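Local coordinates for protein oligogalacturonate lyase (Vibrio parahaemolyticus RIMD 2210633, PDB 3C5M) that binds a manganese ion and, as an oligogalacturonate lyase, probably cleaves short pectin-derived oligogalacturonides by elimination, at residues Met218-Glu223 with Arg229-His234; Gln333-His338 with Asp363-Thr368. All blocks are in the same frame, centred on the assembly; numbering follows the deposited sequence.

Contact 1 (Met218-Glu223 with Arg229-His234); sequences MWLVNE and RKIKEH
Leu220 and Arg229 face each other as an antiparallel hydrogen-bonded pair. Leu220 N gives its hydrogen to Arg229 O at 2.9 Å, and Arg229 N returns one to Leu220 O at 3.0 Å. One residue further along each strand, Trp219 and Lys230 form the non-hydrogen-bonded pair. Beyond it Ile231 N bonds to Met218 O at 2.7 Å. The Arg229 chain is bent about CB-CG (chi2 82°), which brings CD back over Leu220, where Arg229 CD lies 3.7 Å from Leu220 CB. Leu220 CD2 sits over one face of the guanidinium, toward its rim. On that side of the sheet Leu220 CD1 also meets Ile231 CD1 at 3.8 Å. Trp219 and Lys230 point to the other side. The indole of Trp219 lies against the Arg229-Lys230 backbone, with Lys230 CA over one face. Trp219 NE1 bonds to Ala216 O, which gives the indole N-H its partner, and the indole also meets the rings of Phe205 and His207. Met252 of the next sheet touches both Leu220 and Ile231. The arrangement is a beta hairpin closing the outer edge of a four-stranded propeller blade.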
HETATM    1  N   MSE A 218      14.078   9.173   2.253  1.00 65.68           N
HETATM    2  CA  MSE A 218      13.387   9.401   3.509  1.00 66.69           C
HETATM    3  C   MSE A 218      13.169  10.895   3.723  1.00 63.22           C
HETATM    4  O   MSE A 218      13.968  11.546   4.390  1.00 70.33           O
HETATM    5  CB  MSE A 218      14.216   8.845   4.675  1.00 82.26           C
HETATM    6  CG  MSE A 218      14.548   7.339   4.615  1.00 86.10           C
HETATM    7 SE   MSE A 218      13.028   6.153   4.961  1.00 66.30          SE
HETATM    8  CE  MSE A 218      12.510   5.930   3.102  1.00 78.96           C
ATOM      9  N   TRP A 219      12.104  11.450   3.163  1.00 54.21           N
ATOM     10  CA  TRP A 219      11.849  12.869   3.359  1.00 52.42           C
ATOM     11  C   TRP A 219      10.596  13.172   4.168  1.00 50.17           C
ATOM     12  O   TRP A 219       9.678  12.351   4.256  1.00 49.13           O
ATOM     13  CB  TRP A 219      11.767  13.596   2.024  1.00 51.69           C
ATOM     14  CG  TRP A 219      13.074  13.758   1.360  1.00 47.30           C
ATOM     15  CD1 TRP A 219      13.672  12.892   0.500  1.00 46.03           C
ATOM     16  CD2 TRP A 219      13.961  14.868   1.498  1.00 50.62           C
ATOM     17  NE1 TRP A 219      14.879  13.397   0.083  1.00 47.56           N
ATOM     18  CE2 TRP A 219      15.079  14.612   0.681  1.00 48.93           C
ATOM     19  CE3 TRP A 219      13.916  16.059   2.228  1.00 57.44           C
ATOM     20  CZ2 TRP A 219      16.147  15.501   0.576  1.00 35.80           C
ATOM     21  CZ3 TRP A 219      14.979  16.945   2.125  1.00 48.59           C
ATOM     22  CH2 TRP A 219      16.078  16.660   1.303  1.00 45.20           C
ATOM     23  N   LEU A 220      10.576  14.367   4.752  1.00 49.47           N
ATOM     24  CA  LEU A 220       9.460  14.845   5.578  1.00 47.17           C
ATOM     25  C   LEU A 220       9.293  16.350   5.354  1.00 39.51           C
ATOM     26  O   LEU A 220      10.255  17.048   5.059  1.00 42.47           O
ATOM     27  CB  LEU A 220       9.743  14.564   7.061  1.00 36.74           C
ATOM     28  CG  LEU A 220       8.710  13.747   7.836  1.00 43.93           C
ATOM     29  CD1 LEU A 220       8.533  12.397   7.158  1.00 41.54           C
ATOM     30  CD2 LEU A 220       9.155  13.561   9.292  1.00 25.03           C
ATOM     31  N   VAL A 221       8.071  16.845   5.477  1.00 40.23           N
ATOM     32  CA  VAL A 221       7.809  18.265   5.285  1.00 44.90           C
ATOM     33  C   VAL A 221       6.476  18.606   5.946  1.00 50.10           C
ATOM     34  O   VAL A 221       5.575  17.772   5.978  1.00 52.81           O
ATOM     35  CB  VAL A 221       7.740  18.622   3.787  1.00 41.19           C
ATOM     36  CG1 VAL A 221       6.663  17.800   3.102  1.00 36.88           C
ATOM     37  CG2 VAL A 221       7.453  20.097   3.624  1.00 47.38           C
ATOM     38  N   ASN A 222       6.342  19.816   6.477  1.00 45.75           N
ATOM     39  CA  ASN A 222       5.094  20.185   7.127  1.00 44.64           C
ATOM     40  C   ASN A 222       3.990  20.538   6.155  1.00 46.28           C
ATOM     41  O   ASN A 222       4.250  20.858   4.999  1.00 45.91           O
ATOM     42  CB  ASN A 222       5.317  21.328   8.097  1.00 43.42           C
ATOM     43  CG  ASN A 222       6.112  20.902   9.292  1.00 44.97           C
ATOM     44  OD1 ASN A 222       7.319  21.085   9.332  1.00 55.00           O
ATOM     45  ND2 ASN A 222       5.444  20.300  10.268  1.00 51.42           N
ATOM     46  N   GLU A 223       2.751  20.481   6.625  1.00 39.69           N
ATOM     47  CA  GLU A 223       1.635  20.764   5.756  1.00 43.49           C
ATOM     48  C   GLU A 223       1.699  22.150   5.149  1.00 50.68           C
ATOM     49  O   GLU A 223       1.303  22.344   3.998  1.00 53.87           O
ATOM     50  CB  GLU A 223       0.330  20.588   6.500  1.00 44.23           C
ATOM     51  CG  GLU A 223      -0.860  20.648   5.587  1.00 57.30           C
ATOM     52  CD  GLU A 223      -2.123  20.227   6.284  1.00 68.99           C
ATOM     53  OE1 GLU A 223      -3.212  20.329   5.679  1.00 78.31           O
ATOM     54  OE2 GLU A 223      -2.029  19.785   7.447  1.00 81.85           O
ATOM     55  N   ARG A 229      12.938  18.288   5.440  1.00 42.57           N
ATOM     56  CA  ARG A 229      14.123  17.628   5.962  1.00 47.15           C
ATOM     57  C   ARG A 229      14.175  16.132   5.679  1.00 45.56           C
ATOM     58  O   ARG A 229      13.169  15.521   5.340  1.00 47.78           O
ATOM     59  CB  ARG A 229      14.252  17.886   7.472  1.00 52.05           C
ATOM     60  CG  ARG A 229      12.948  18.092   8.255  1.00 45.10           C
ATOM     61  CD  ARG A 229      12.290  16.789   8.622  1.00 52.18           C
ATOM     62  NE  ARG A 229      11.411  16.883   9.796  1.00 55.63           N
ATOM     63  CZ  ARG A 229      10.272  17.574   9.855  1.00 57.95           C
ATOM     64  NH1 ARG A 229       9.564  17.573  10.975  1.00 56.11           N
ATOM     65  NH2 ARG A 229       9.845  18.269   8.808  1.00 43.94           N
ATOM     66  N   LYS A 230      15.356  15.543   5.808  1.00 46.59           N
ATOM     67  CA  LYS A 230      15.504  14.120   5.562  1.00 45.58           C
ATOM     68  C   LYS A 230      15.411  13.360   6.877  1.00 40.59           C
ATOM     69  O   LYS A 230      16.018  13.751   7.862  1.00 55.11           O
ATOM     70  CB  LYS A 230      16.836  13.849   4.867  1.00 41.53           C
ATOM     71  CG  LYS A 230      18.011  14.528   5.525  1.00 63.08           C
ATOM     72  CD  LYS A 230      19.318  14.166   4.839  1.00 61.88           C
ATOM     73  CE  LYS A 230      19.314  14.578   3.380  1.00 59.82           C
ATOM     74  NZ  LYS A 230      20.561  14.144   2.701  1.00 53.16           N
ATOM     75  N   ILE A 231      14.633  12.281   6.882  1.00 42.16           N
ATOM     76  CA  ILE A 231      14.422  11.457   8.070  1.00 45.26           C
ATOM     77  C   ILE A 231      15.724  10.949   8.693  1.00 48.90           C
ATOM     78  O   ILE A 231      15.901  10.985   9.913  1.00 48.41           O
ATOM     79  CB  ILE A 231      13.508  10.242   7.732  1.00 43.35           C
ATOM     80  CG1 ILE A 231      12.126  10.735   7.307  1.00 29.95           C
ATOM     81  CG2 ILE A 231      13.397   9.309   8.933  1.00 41.30           C
ATOM     82  CD1 ILE A 231      11.170   9.643   6.903  1.00 42.86           C
ATOM     83  N   LYS A 232      16.634  10.480   7.848  1.00 52.58           N
ATOM     84  CA  LYS A 232      17.907   9.942   8.316  1.00 52.14           C
ATOM     85  C   LYS A 232      19.033  10.634   7.567  1.00 52.54           C
ATOM     86  O   LYS A 232      18.844  11.098   6.446  1.00 40.87           O
ATOM     87  CB  LYS A 232      17.948   8.432   8.049  1.00 49.52           C
ATOM     88  CG  LYS A 232      19.049   7.652   8.745  1.00 46.78           C
ATOM     89  CD  LYS A 232      19.107   6.224   8.182  1.00 46.33           C
ATOM     90  CE  LYS A 232      19.919   5.258   9.058  1.00 55.83           C
ATOM     91  NZ  LYS A 232      19.285   4.959  10.379  1.00 55.06           N
ATOM     92  N   GLU A 233      20.199  10.710   8.203  1.00 66.97           N
ATOM     93  CA  GLU A 233      21.375  11.336   7.609  1.00 74.90           C
ATOM     94  C   GLU A 233      21.893  10.508   6.433  1.00 80.58           C
ATOM     95  O   GLU A 233      22.596  11.035   5.571  1.00 85.20           O
ATOM     96  CB  GLU A 233      22.493  11.482   8.653  1.00 83.52           C
ATOM     97  CG  GLU A 233      23.804  12.071   8.100  1.00 87.79           C
ATOM     98  CD  GLU A 233      25.030  11.836   9.005  1.00 89.00           C
ATOM     99  OE1 GLU A 233      26.155  12.175   8.575  1.00 88.93           O
ATOM    100  OE2 GLU A 233      24.882  11.316  10.134  1.00 75.94           O
ATOM    101  N   HIS A 234      21.548   9.220   6.404  1.00 81.09           N
ATOM    102  CA  HIS A 234      21.984   8.312   5.339  1.00 84.95           C
ATOM    103  C   HIS A 234      23.499   8.084   5.381  1.00 87.20           C
ATOM    104  O   HIS A 234      24.284   8.953   4.997  1.00 86.56           O
ATOM    105  CB  HIS A 234      21.549   8.863   3.967  1.00 90.68           C
ATOM    106  CG  HIS A 234      22.337   8.329   2.807  1.00 94.94           C
ATOM    107  ND1 HIS A 234      23.547   8.864   2.416  1.00100.25           N
ATOM    108  CD2 HIS A 234      22.088   7.305   1.955  1.00 93.45           C
ATOM    109  CE1 HIS A 234      24.008   8.195   1.374  1.00 96.91           C
ATOM    110  NE2 HIS A 234      23.143   7.243   1.075  1.00 95.17           N
TER

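Contact 2 (Gln333-His338 with Asp363-Thr368); sequences QKLCKH and DGVLFT
Val365 meets Leu335 where two neighbouring blades of the seven-bladed beta-propeller pack side by side. No hydrogen bond joins the two segments, and the contact is made by buried side chains. Val365 CG2 lies 3.8 Å from Leu335 CD1, and the two side chains run by one another, pointing opposite ways. With CG swung away from the backbone N (chi1 -151°), Leu335 extends CD1 to Val365. Val298, on strand 296-301, also touches Val365. Leu366 points to the other side of its strand and packs on Ile377 and Ile379. Phe367 turns back to strand 334-337. Its CG stands between the backbone N and the carbonyl carbon (chi1 66°), and the ring reaches both Cys336 and His338. Cys336 SG is 5.2 Å from the centroid of the Phe367 ring and 56° off its normal, an oblique sulfur-aromatic contact. Ala380 touches both Cys336 and Phe367, and Leu322 adds to the packing around the ring. The Phe367 side chain is about 6 Å from that of His355, a manganese ligand, and about 11 Å from the ion, near the metal site without reaching the metal. The His338 imidazole turns from the ring and is held by NE2 to Gly301 O, while His338 CB rests 3.8 Å from Phe367 CE1.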
ATOM      1  N   GLN A 333       8.793 -15.153  12.229  1.00 54.36           N
ATOM      2  CA  GLN A 333       8.309 -16.527  12.210  1.00 49.05           C
ATOM      3  C   GLN A 333       7.438 -16.774  10.982  1.00 45.60           C
ATOM      4  O   GLN A 333       6.674 -15.897  10.572  1.00 51.34           O
ATOM      5  CB  GLN A 333       7.520 -16.795  13.488  1.00 55.93           C
ATOM      6  CG  GLN A 333       7.148 -18.250  13.716  1.00 65.30           C
ATOM      7  CD  GLN A 333       6.597 -18.497  15.122  1.00 68.26           C
ATOM      8  OE1 GLN A 333       6.231 -19.620  15.477  1.00 71.15           O
ATOM      9  NE2 GLN A 333       6.539 -17.441  15.926  1.00 66.47           N
ATOM     10  N   LYS A 334       7.555 -17.957  10.387  1.00 31.42           N
ATOM     11  CA  LYS A 334       6.756 -18.278   9.210  1.00 30.95           C
ATOM     12  C   LYS A 334       5.313 -18.504   9.610  1.00 31.99           C
ATOM     13  O   LYS A 334       5.040 -19.371  10.427  1.00 27.61           O
ATOM     14  CB  LYS A 334       7.278 -19.534   8.518  1.00 38.14           C
ATOM     15  CG  LYS A 334       8.643 -19.385   7.865  1.00 48.65           C
ATOM     16  CD  LYS A 334       8.945 -20.607   6.998  1.00 49.41           C
ATOM     17  CE  LYS A 334      10.288 -20.502   6.283  1.00 56.20           C
ATOM     18  NZ  LYS A 334      11.471 -20.478   7.205  1.00 62.37           N
ATOM     19  N   LEU A 335       4.393 -17.730   9.033  1.00 35.44           N
ATOM     20  CA  LEU A 335       2.965 -17.858   9.362  1.00 44.07           C
ATOM     21  C   LEU A 335       2.378 -19.012   8.572  1.00 44.05           C
ATOM     22  O   LEU A 335       1.994 -20.043   9.114  1.00 46.60           O
ATOM     23  CB  LEU A 335       2.192 -16.578   9.000  1.00 49.77           C
ATOM     24  CG  LEU A 335       0.944 -16.209   9.820  1.00 51.74           C
ATOM     25  CD1 LEU A 335       0.072 -15.245   9.022  1.00 35.32           C
ATOM     26  CD2 LEU A 335       0.162 -17.452  10.184  1.00 55.22           C
ATOM     27  N   CYS A 336       2.293 -18.813   7.269  1.00 45.99           N
ATOM     28  CA  CYS A 336       1.767 -19.832   6.397  1.00 40.55           C
ATOM     29  C   CYS A 336       2.501 -19.611   5.109  1.00 38.12           C
ATOM     30  O   CYS A 336       3.541 -18.950   5.083  1.00 35.00           O
ATOM     31  CB  CYS A 336       0.257 -19.673   6.191  1.00 38.74           C
ATOM     32  SG  CYS A 336      -0.217 -18.218   5.241  1.00 41.00           S
ATOM     33  N   LYS A 337       1.950 -20.139   4.033  1.00 38.57           N
ATOM     34  CA  LYS A 337       2.595 -20.023   2.747  1.00 40.07           C
ATOM     35  C   LYS A 337       1.670 -19.335   1.751  1.00 36.17           C
ATOM     36  O   LYS A 337       0.490 -19.649   1.695  1.00 40.41           O
ATOM     37  CB  LYS A 337       2.979 -21.437   2.295  1.00 38.35           C
ATOM     38  CG  LYS A 337       3.950 -21.515   1.151  1.00 48.12           C
ATOM     39  CD  LYS A 337       4.650 -22.877   1.078  1.00 49.64           C
ATOM     40  CE  LYS A 337       3.689 -24.044   0.821  1.00 53.33           C
ATOM     41  NZ  LYS A 337       2.997 -24.504   2.061  1.00 45.03           N
ATOM     42  N   HIS A 338       2.199 -18.376   0.992  1.00 36.95           N
ATOM     43  CA  HIS A 338       1.400 -17.673  -0.010  1.00 42.79           C
ATOM     44  C   HIS A 338       1.648 -18.253  -1.397  1.00 40.22           C
ATOM     45  O   HIS A 338       0.776 -18.203  -2.257  1.00 42.40           O
ATOM     46  CB  HIS A 338       1.683 -16.151   0.004  1.00 44.18           C
ATOM     47  CG  HIS A 338       3.076 -15.771  -0.405  1.00 42.95           C
ATOM     48  ND1 HIS A 338       3.548 -15.927  -1.694  1.00 39.86           N
ATOM     49  CD2 HIS A 338       4.094 -15.227   0.303  1.00 40.84           C
ATOM     50  CE1 HIS A 338       4.797 -15.494  -1.757  1.00 34.31           C
ATOM     51  NE2 HIS A 338       5.153 -15.064  -0.559  1.00 26.31           N
ATOM     52  N   ASP A 363      -6.190 -11.009  14.185  1.00 38.80           N
ATOM     53  CA  ASP A 363      -6.437 -12.432  14.224  1.00 39.75           C
ATOM     54  C   ASP A 363      -6.119 -13.050  12.859  1.00 39.69           C
ATOM     55  O   ASP A 363      -6.090 -14.268  12.710  1.00 48.67           O
ATOM     56  CB  ASP A 363      -7.886 -12.719  14.636  1.00 41.84           C
ATOM     57  CG  ASP A 363      -8.887 -12.107  13.693  1.00 50.13           C
ATOM     58  OD1 ASP A 363      -8.507 -11.829  12.533  1.00 61.42           O
ATOM     59  OD2 ASP A 363     -10.054 -11.916  14.096  1.00 54.68           O
ATOM     60  N   GLY A 364      -5.863 -12.212  11.865  1.00 30.31           N
ATOM     61  CA  GLY A 364      -5.554 -12.743  10.555  1.00 35.22           C
ATOM     62  C   GLY A 364      -4.740 -11.812   9.681  1.00 34.34           C
ATOM     63  O   GLY A 364      -4.516 -10.654  10.032  1.00 35.63           O
ATOM     64  N   VAL A 365      -4.284 -12.339   8.548  1.00 28.71           N
ATOM     65  CA  VAL A 365      -3.506 -11.585   7.592  1.00 24.49           C
ATOM     66  C   VAL A 365      -4.157 -11.786   6.238  1.00 34.44           C
ATOM     67  O   VAL A 365      -4.351 -12.921   5.792  1.00 32.39           O
ATOM     68  CB  VAL A 365      -2.058 -12.071   7.508  1.00 24.82           C
ATOM     69  CG1 VAL A 365      -1.365 -11.421   6.319  1.00 30.58           C
ATOM     70  CG2 VAL A 365      -1.321 -11.723   8.783  1.00 29.47           C
ATOM     71  N   LEU A 366      -4.500 -10.667   5.602  1.00 30.62           N
ATOM     72  CA  LEU A 366      -5.142 -10.644   4.291  1.00 18.78           C
ATOM     73  C   LEU A 366      -4.041 -10.499   3.285  1.00 22.85           C
ATOM     74  O   LEU A 366      -3.091  -9.761   3.523  1.00 21.19           O
ATOM     75  CB  LEU A 366      -6.061  -9.436   4.188  1.00 18.51           C
ATOM     76  CG  LEU A 366      -6.776  -9.167   2.880  1.00 22.74           C
ATOM     77  CD1 LEU A 366      -7.981 -10.109   2.758  1.00 25.55           C
ATOM     78  CD2 LEU A 366      -7.253  -7.711   2.855  1.00 15.42           C
ATOM     79  N   PHE A 367      -4.165 -11.201   2.162  1.00 29.14           N
ATOM     80  CA  PHE A 367      -3.151 -11.138   1.110  1.00 25.81           C
ATOM     81  C   PHE A 367      -3.660 -11.738  -0.187  1.00 29.83           C
ATOM     82  O   PHE A 367      -4.667 -12.444  -0.190  1.00 40.66           O
ATOM     83  CB  PHE A 367      -1.877 -11.857   1.561  1.00 35.24           C
ATOM     84  CG  PHE A 367      -2.037 -13.341   1.738  1.00 31.18           C
ATOM     85  CD1 PHE A 367      -1.824 -14.204   0.675  1.00 39.85           C
ATOM     86  CD2 PHE A 367      -2.379 -13.877   2.964  1.00 26.07           C
ATOM     87  CE1 PHE A 367      -1.946 -15.582   0.835  1.00 35.34           C
ATOM     88  CE2 PHE A 367      -2.503 -15.257   3.128  1.00 39.27           C
ATOM     89  CZ  PHE A 367      -2.285 -16.107   2.061  1.00 29.22           C
ATOM     90  N   THR A 368      -2.972 -11.446  -1.288  1.00 24.20           N
ATOM     91  CA  THR A 368      -3.360 -11.965  -2.599  1.00 30.49           C
ATOM     92  C   THR A 368      -2.427 -13.080  -3.028  1.00 33.47           C
ATOM     93  O   THR A 368      -1.275 -13.115  -2.612  1.00 40.07           O
ATOM     94  CB  THR A 368      -3.265 -10.892  -3.716  1.00 27.46           C
ATOM     95  OG1 THR A 368      -4.031  -9.735  -3.362  1.00 35.26           O
ATOM     96  CG2 THR A 368      -3.807 -11.451  -5.030  1.00 22.74           C
TER

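Contact 1 comes first along the chain and closes before contact 2 opens. Their centres are 32 Å apart and their nearest atoms about 22 Å apart, so they do not touch. They share no sheet. Contact 1 lies within one blade, joining strands 219-222 and 229-230 at the edge of its sheet. Contact 2 runs between two blades, from edge strand 334-337 to strand 364-369 of the sheet that also holds strands 12-15 and 22-25. That last sheet combines strands from both ends of the chain, which closes the propeller ring. Contact 2 lies near the manganese ligands, whereas contact 1 is away from them.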